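Local coordinates for PKS_KS domain-containing protein (Photorhabdus luminescens subsp. laumondii, PDB 6SMO) that probably acts as a 3-oxoacyl-[acyl-carrier-protein] synthase of the thiolase-like superfamily, and here holds a pentaketo-dodecanal polyketide chain, at residues G305-R310 with G430-I435; R310-A315 with T420-S425. One frame throughout, in Å; residues are numbered along the deposited sequence.

Contact 1 (G305-R310 with G430-I435)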
ATOM      1  N   GLY B 305     -16.929  -5.981 -14.096  1.00 46.45           N
ATOM      2  CA  GLY B 305     -16.669  -4.909 -13.114  1.00 46.34           C
ATOM      3  C   GLY B 305     -17.681  -4.912 -11.981  1.00 46.58           C
ATOM      4  O   GLY B 305     -18.190  -3.823 -11.644  1.00 46.77           O
ATOM      5  N   MET B 306     -17.956  -6.087 -11.405  1.00 46.70           N
ATOM      6  CA  MET B 306     -18.941  -6.285 -10.305  1.00 46.95           C
ATOM      7  C   MET B 306     -18.358  -5.763  -8.985  1.00 44.59           C
ATOM      8  O   MET B 306     -19.123  -5.159  -8.207  1.00 44.38           O
ATOM      9  CB  MET B 306     -19.307  -7.765 -10.149  1.00 48.67           C
ATOM     10  CG  MET B 306     -20.089  -8.327 -11.321  1.00 51.34           C
ATOM     11  SD  MET B 306     -21.790  -7.709 -11.396  1.00 54.23           S
ATOM     12  CE  MET B 306     -22.440  -8.704 -12.737  1.00 54.99           C
ATOM     13  N   ALA B 307     -17.063  -5.999  -8.743  1.00 42.35           N
ATOM     14  CA  ALA B 307     -16.338  -5.596  -7.514  1.00 40.93           C
ATOM     15  C   ALA B 307     -16.354  -4.068  -7.377  1.00 39.42           C
ATOM     16  O   ALA B 307     -16.744  -3.578  -6.299  1.00 39.11           O
ATOM     17  CB  ALA B 307     -14.927  -6.131  -7.542  1.00 40.92           C
ATOM     18  N   MET B 308     -15.953  -3.356  -8.435  1.00 38.15           N
ATOM     19  CA  MET B 308     -15.920  -1.868  -8.491  1.00 37.19           C
ATOM     20  C   MET B 308     -17.337  -1.318  -8.281  1.00 37.26           C
ATOM     21  O   MET B 308     -17.470  -0.303  -7.572  1.00 37.13           O
ATOM     22  CB  MET B 308     -15.365  -1.378  -9.834  1.00 36.77           C
ATOM     23  CG  MET B 308     -15.430   0.132 -10.021  1.00 36.18           C
ATOM     24  SD  MET B 308     -14.608   1.060  -8.699  1.00 35.61           S
ATOM     25  CE  MET B 308     -13.000   1.342  -9.438  1.00 35.76           C
ATOM     26  N   ALA B 309     -18.348  -1.965  -8.872  1.00 37.79           N
ATOM     27  CA  ALA B 309     -19.780  -1.598  -8.763  1.00 38.05           C
ATOM     28  C   ALA B 309     -20.239  -1.707  -7.304  1.00 38.09           C
ATOM     29  O   ALA B 309     -21.007  -0.828  -6.863  1.00 38.37           O
ATOM     30  CB  ALA B 309     -20.616  -2.468  -9.670  1.00 38.31           C
ATOM     31  N   ARG B 310     -19.788  -2.743  -6.588  1.00 38.24           N
ATOM     32  CA  ARG B 310     -20.125  -2.979  -5.156  1.00 38.77           C
ATOM     33  C   ARG B 310     -19.451  -1.903  -4.294  1.00 38.56           C
ATOM     34  O   ARG B 310     -20.078  -1.464  -3.311  1.00 38.87           O
ATOM     35  CB  ARG B 310     -19.707  -4.386  -4.710  1.00 39.20           C
ATOM     36  CG  ARG B 310     -20.519  -4.920  -3.538  1.00 40.08           C
ATOM     37  CD  ARG B 310     -20.137  -6.324  -3.106  1.00 40.81           C
ATOM     38  NE  ARG B 310     -19.227  -6.334  -1.965  1.00 41.04           N
ATOM     39  CZ  ARG B 310     -17.898  -6.427  -2.030  1.00 41.28           C
ATOM     40  NH1 ARG B 310     -17.187  -6.425  -0.913  1.00 41.36           N
ATOM     41  NH2 ARG B 310     -17.278  -6.524  -3.194  1.00 41.81           N
ATOM     42  N   GLY B 430      -5.855  -6.400  -6.799  1.00 34.38           N
ATOM     43  CA  GLY B 430      -7.305  -6.282  -7.021  1.00 34.36           C
ATOM     44  C   GLY B 430      -7.970  -5.306  -6.078  1.00 34.08           C
ATOM     45  O   GLY B 430      -9.058  -5.616  -5.589  1.00 34.23           O
ATOM     46  N   ILE B 431      -7.334  -4.159  -5.847  1.00 33.56           N
ATOM     47  CA  ILE B 431      -7.891  -3.156  -4.898  1.00 33.11           C
ATOM     48  C   ILE B 431      -8.726  -2.093  -5.619  1.00 32.68           C
ATOM     49  O   ILE B 431      -8.206  -1.436  -6.513  1.00 32.43           O
ATOM     50  CB  ILE B 431      -6.774  -2.516  -4.057  1.00 33.03           C
ATOM     51  CG1 ILE B 431      -5.942  -3.563  -3.323  1.00 33.07           C
ATOM     52  CG2 ILE B 431      -7.355  -1.498  -3.092  1.00 33.21           C
ATOM     53  CD1 ILE B 431      -4.917  -2.981  -2.399  1.00 32.95           C
ATOM     54  N   HIS B 432     -10.003  -1.999  -5.257  1.00 32.16           N
ATOM     55  CA  HIS B 432     -10.887  -0.896  -5.719  1.00 32.00           C
ATOM     56  C   HIS B 432     -11.162   0.044  -4.542  1.00 31.59           C
ATOM     57  O   HIS B 432     -11.407  -0.465  -3.431  1.00 31.82           O
ATOM     58  CB  HIS B 432     -12.191  -1.445  -6.310  1.00 32.27           C
ATOM     59  CG  HIS B 432     -12.002  -2.234  -7.563  1.00 32.87           C
ATOM     60  ND1 HIS B 432     -11.601  -1.649  -8.748  1.00 33.30           N
ATOM     61  CD2 HIS B 432     -12.163  -3.549  -7.823  1.00 33.29           C
ATOM     62  CE1 HIS B 432     -11.519  -2.572  -9.684  1.00 33.31           C
ATOM     63  NE2 HIS B 432     -11.858  -3.744  -9.142  1.00 33.32           N
ATOM     64  N   SER B 433     -11.120   1.358  -4.781  1.00 30.90           N
ATOM     65  CA  SER B 433     -11.364   2.417  -3.768  1.00 30.78           C
ATOM     66  C   SER B 433     -12.189   3.547  -4.390  1.00 30.37           C
ATOM     67  O   SER B 433     -11.843   3.992  -5.502  1.00 29.84           O
ATOM     68  CB  SER B 433     -10.067   2.926  -3.195  1.00 30.94           C
ATOM     69  OG  SER B 433      -9.452   1.936  -2.384  1.00 31.17           O
ATOM     70  N   VAL B 434     -13.244   3.977  -3.690  1.00 30.41           N
ATOM     71  CA  VAL B 434     -14.189   5.048  -4.124  1.00 30.43           C
ATOM     72  C   VAL B 434     -14.381   6.028  -2.961  1.00 30.26           C
ATOM     73  O   VAL B 434     -14.550   5.558  -1.817  1.00 30.08           O
ATOM     74  CB  VAL B 434     -15.535   4.452  -4.586  1.00 30.70           C
ATOM     75  CG1 VAL B 434     -16.523   5.528  -5.014  1.00 30.73           C
ATOM     76  CG2 VAL B 434     -15.348   3.432  -5.699  1.00 30.98           C
ATOM     77  N   ILE B 435     -14.341   7.333  -3.247  1.00 30.34           N
ATOM     78  CA  ILE B 435     -14.760   8.419  -2.308  1.00 30.63           C
ATOM     79  C   ILE B 435     -15.891   9.211  -2.972  1.00 30.94           C
ATOM     80  O   ILE B 435     -15.839   9.406  -4.201  1.00 30.38           O
ATOM     81  CB  ILE B 435     -13.580   9.329  -1.902  1.00 30.79           C
ATOM     82  CG1 ILE B 435     -12.828   9.892  -3.110  1.00 30.87           C
ATOM     83  CG2 ILE B 435     -12.644   8.602  -0.950  1.00 30.82           C
ATOM     84  CD1 ILE B 435     -12.019  11.131  -2.807  1.00 31.26           C
TER
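The imidazole ring of His432 carries Met308 on one face: CB of Met308 sits 4.0 Å from the ring centroid and only 12° off the ring normal, a CH-pi contact. The backbone N of Met308 lies over that face too, 3.8 Å from CD2 of His432. Ala307 meets the ring obliquely, its CB 3.8 Å from CD2 of His432; a methyl is small enough to let the first turn of the helix come down beside the imidazole. Both ring nitrogens have hydrogen-bond partners outside the two segments, NE2 with Asn294 OD1 and ND1 with Ser426 OG. The His432 side chain lies about 11 Å from the bound polyketide.

The methionine bends round the ring rather than extending across it. Its CG stands anti to the backbone N (chi1 174°), and further bends at chi2 and chi3 bring CE to 3.4 Å from ND1 of His432. SD lies 4.7 Å from the ring centroid in an oblique sulfur-aromatic approach. The same sulfur touches CG2 of Val434 at 3.9 Å; a branched valine suits this place because its methyl meets the sulfur from the strand. The flexible thioether thus spans two residues on the same face of strand 431-438, separated by Ser433, which points away.

This is helix-on-sheet packing in the C-terminal half of the thiolase-type fold. The segments 306-310 and 431-435 run at 30° with their axes 8.3 Å apart, a spacing that leaves room for one layer of side chains.

The buried histidine satisfies its polar atoms through neighbouring residues and meets the helix through apolar and dispersion contacts. Two bonds on separate atoms of the ring should fix its rotation, presenting a steady face to the methionine.

Contact 2 (R310-A315 with T420-S425); sequences RCIDMA and TALKLS
Ile312 packs against Leu422 and Leu424 in the C-terminal half of the thiolase-like ketosynthase fold, where helix 306-319 lies on one face of that half's mixed sheet and helix 372-388 on the other. The contact between the segments is apolar. The two leucines, two positions apart on strand 420-427, present their CD2 methyls to the two ends of the isoleucine. CG2 of Ile312 lies 3.4 Å from CD2 of Leu422, and the two side chains cross at about a right angle, whereas Leu424 approaches obliquely. Beta-branching suits Ile312 to this bridging place: CG1 lies beside the backbone N (chi1 -65°), which leaves CG2 anti to that N and facing Leu422.

The polar groups of the strand turn to other partners. Lys423, between the two leucines, gives a hydrogen bond from NZ to OG of Ser425, 3.1 Å away, and packs on Ser379 and Leu382 of helix 372-388. Ser425 OG also bonds to Asn375. Strand alternation thus gives the leucines to one helix and the lysine to another.

The longer branch of Ile312 completes the apolar bridge, its CD1 reaching to 4.1 Å from CD2 of Leu424.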
ATOM      1  N   ARG B 310     -19.788  -2.743  -6.588  1.00 38.24           N
ATOM      2  CA  ARG B 310     -20.125  -2.979  -5.156  1.00 38.77           C
ATOM      3  C   ARG B 310     -19.451  -1.903  -4.294  1.00 38.56           C
ATOM      4  O   ARG B 310     -20.078  -1.464  -3.311  1.00 38.87           O
ATOM      5  CB  ARG B 310     -19.707  -4.386  -4.710  1.00 39.20           C
ATOM      6  CG  ARG B 310     -20.519  -4.920  -3.538  1.00 40.08           C
ATOM      7  CD  ARG B 310     -20.137  -6.324  -3.106  1.00 40.81           C
ATOM      8  NE  ARG B 310     -19.227  -6.334  -1.965  1.00 41.04           N
ATOM      9  CZ  ARG B 310     -17.898  -6.427  -2.030  1.00 41.28           C
ATOM     10  NH1 ARG B 310     -17.187  -6.425  -0.913  1.00 41.36           N
ATOM     11  NH2 ARG B 310     -17.278  -6.524  -3.194  1.00 41.81           N
ATOM     12  N   CYS B 311     -18.229  -1.497  -4.657  1.00 38.26           N
ATOM     13  CA  CYS B 311     -17.419  -0.463  -3.951  1.00 38.26           C
ATOM     14  C   CYS B 311     -18.107   0.905  -4.051  1.00 38.78           C
ATOM     15  O   CYS B 311     -18.137   1.620  -3.030  1.00 38.97           O
ATOM     16  CB  CYS B 311     -16.008  -0.380  -4.522  1.00 37.73           C
ATOM     17  SG  CYS B 311     -14.852   0.510  -3.449  1.00 37.17           S
ATOM     18  N   ILE B 312     -18.629   1.249  -5.234  1.00 39.62           N
ATOM     19  CA  ILE B 312     -19.400   2.505  -5.492  1.00 40.42           C
ATOM     20  C   ILE B 312     -20.658   2.496  -4.613  1.00 41.06           C
ATOM     21  O   ILE B 312     -20.976   3.551  -4.028  1.00 41.38           O
ATOM     22  CB  ILE B 312     -19.752   2.656  -6.988  1.00 40.31           C
ATOM     23  CG1 ILE B 312     -18.506   2.821  -7.862  1.00 40.34           C
ATOM     24  CG2 ILE B 312     -20.728   3.804  -7.202  1.00 40.22           C
ATOM     25  CD1 ILE B 312     -18.723   2.467  -9.317  1.00 40.31           C
ATOM     26  N   ASP B 313     -21.339   1.347  -4.538  1.00 42.14           N
ATOM     27  CA  ASP B 313     -22.612   1.160  -3.791  1.00 43.00           C
ATOM     28  C   ASP B 313     -22.367   1.381  -2.293  1.00 42.86           C
ATOM     29  O   ASP B 313     -23.192   2.070  -1.659  1.00 43.66           O
ATOM     30  CB  ASP B 313     -23.209  -0.226  -4.054  1.00 44.49           C
ATOM     31  CG  ASP B 313     -24.645  -0.373  -3.581  1.00 45.80           C
ATOM     32  OD1 ASP B 313     -25.488   0.441  -4.007  1.00 47.88           O
ATOM     33  OD2 ASP B 313     -24.908  -1.297  -2.785  1.00 47.76           O
ATOM     34  N   MET B 314     -21.279   0.821  -1.751  1.00 42.00           N
ATOM     35  CA  MET B 314     -20.940   0.884  -0.303  1.00 41.83           C
ATOM     36  C   MET B 314     -20.462   2.295   0.065  1.00 39.98           C
ATOM     37  O   MET B 314     -20.706   2.708   1.214  1.00 40.18           O
ATOM     38  CB  MET B 314     -19.863  -0.141   0.068  1.00 42.78           C
ATOM     39  CG  MET B 314     -20.377  -1.571   0.084  1.00 44.04           C
ATOM     40  SD  MET B 314     -19.487  -2.634   1.249  1.00 45.92           S
ATOM     41  CE  MET B 314     -17.840  -2.592   0.545  1.00 45.19           C
ATOM     42  N   ALA B 315     -19.815   2.999  -0.869  1.00 38.36           N
ATOM     43  CA  ALA B 315     -19.344   4.396  -0.703  1.00 37.50           C
ATOM     44  C   ALA B 315     -20.547   5.341  -0.567  1.00 37.06           C
ATOM     45  O   ALA B 315     -20.461   6.293   0.233  1.00 36.28           O
ATOM     46  CB  ALA B 315     -18.462   4.788  -1.863  1.00 37.20           C
ATOM     47  N   THR B 420     -23.408  15.846  -6.589  1.00 37.59           N
ATOM     48  CA  THR B 420     -22.710  14.700  -5.947  1.00 36.57           C
ATOM     49  C   THR B 420     -21.717  14.103  -6.949  1.00 35.58           C
ATOM     50  O   THR B 420     -22.162  13.668  -8.027  1.00 35.17           O
ATOM     51  CB  THR B 420     -23.713  13.648  -5.455  1.00 36.74           C
ATOM     52  OG1 THR B 420     -24.676  14.305  -4.630  1.00 36.89           O
ATOM     53  CG2 THR B 420     -23.060  12.526  -4.678  1.00 36.81           C
ATOM     54  N   ALA B 421     -20.428  14.086  -6.596  1.00 35.03           N
ATOM     55  CA  ALA B 421     -19.316  13.601  -7.448  1.00 34.55           C
ATOM     56  C   ALA B 421     -18.801  12.257  -6.920  1.00 34.09           C
ATOM     57  O   ALA B 421     -18.704  12.099  -5.688  1.00 33.70           O
ATOM     58  CB  ALA B 421     -18.216  14.633  -7.491  1.00 34.52           C
ATOM     59  N   LEU B 422     -18.491  11.331  -7.833  1.00 34.04           N
ATOM     60  CA  LEU B 422     -17.818  10.035  -7.545  1.00 34.11           C
ATOM     61  C   LEU B 422     -16.360  10.119  -8.009  1.00 33.85           C
ATOM     62  O   LEU B 422     -16.086  10.869  -8.965  1.00 33.94           O
ATOM     63  CB  LEU B 422     -18.557   8.901  -8.264  1.00 34.52           C
ATOM     64  CG  LEU B 422     -19.491   8.055  -7.399  1.00 34.79           C
ATOM     65  CD1 LEU B 422     -20.472   8.922  -6.622  1.00 35.26           C
ATOM     66  CD2 LEU B 422     -20.239   7.047  -8.256  1.00 35.08           C
ATOM     67  N   LYS B 423     -15.473   9.373  -7.348  1.00 33.71           N
ATOM     68  CA  LYS B 423     -14.017   9.316  -7.647  1.00 33.46           C
ATOM     69  C   LYS B 423     -13.553   7.862  -7.539  1.00 33.44           C
ATOM     70  O   LYS B 423     -13.393   7.379  -6.403  1.00 33.43           O
ATOM     71  CB  LYS B 423     -13.251  10.235  -6.690  1.00 33.50           C
ATOM     72  CG  LYS B 423     -11.733  10.120  -6.732  1.00 33.47           C
ATOM     73  CD  LYS B 423     -11.116  10.631  -8.016  1.00 33.34           C
ATOM     74  CE  LYS B 423      -9.729  10.081  -8.264  1.00 33.40           C
ATOM     75  NZ  LYS B 423      -9.768   8.704  -8.809  1.00 33.63           N
ATOM     76  N   LEU B 424     -13.349   7.204  -8.683  1.00 33.79           N
ATOM     77  CA  LEU B 424     -12.992   5.763  -8.784  1.00 34.12           C
ATOM     78  C   LEU B 424     -11.467   5.631  -8.876  1.00 34.26           C
ATOM     79  O   LEU B 424     -10.859   6.378  -9.669  1.00 34.16           O
ATOM     80  CB  LEU B 424     -13.677   5.161 -10.015  1.00 34.53           C
ATOM     81  CG  LEU B 424     -15.164   4.832  -9.872  1.00 34.90           C
ATOM     82  CD1 LEU B 424     -15.936   5.960  -9.204  1.00 34.84           C
ATOM     83  CD2 LEU B 424     -15.774   4.513 -11.229  1.00 35.18           C
ATOM     84  N   SER B 425     -10.883   4.724  -8.086  1.00 34.35           N
ATOM     85  CA  SER B 425      -9.438   4.372  -8.109  1.00 34.46           C
ATOM     86  C   SER B 425      -9.271   2.850  -8.105  1.00 34.70           C
ATOM     87  O   SER B 425     -10.108   2.160  -7.491  1.00 34.92           O
ATOM     88  CB  SER B 425      -8.696   5.009  -6.964  1.00 34.40           C
ATOM     89  OG  SER B 425      -8.575   6.411  -7.158  1.00 34.52           O
TER

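Contacts 1 and 2 have centres about 8 Å apart and share one helix, 306-319, which lies across two neighbouring strands of the same mixed sheet. Each contact picks out one pairing: contact 1 with strand 431-438, contact 2 with strand 420-427, Arg310 being common to both ranges. Along the chain the order is 305-310, 310-315, 420-425, 430-435, so contact 2 closes the inner loop and contact 1 the outer. The strands follow each other and pair antiparallel, a probable hydrogen bond joining Ser433 O to Ser425 N at 2.9 Å. Residues over 100 positions apart are thereby brought together on one face of the C-terminal half's sheet.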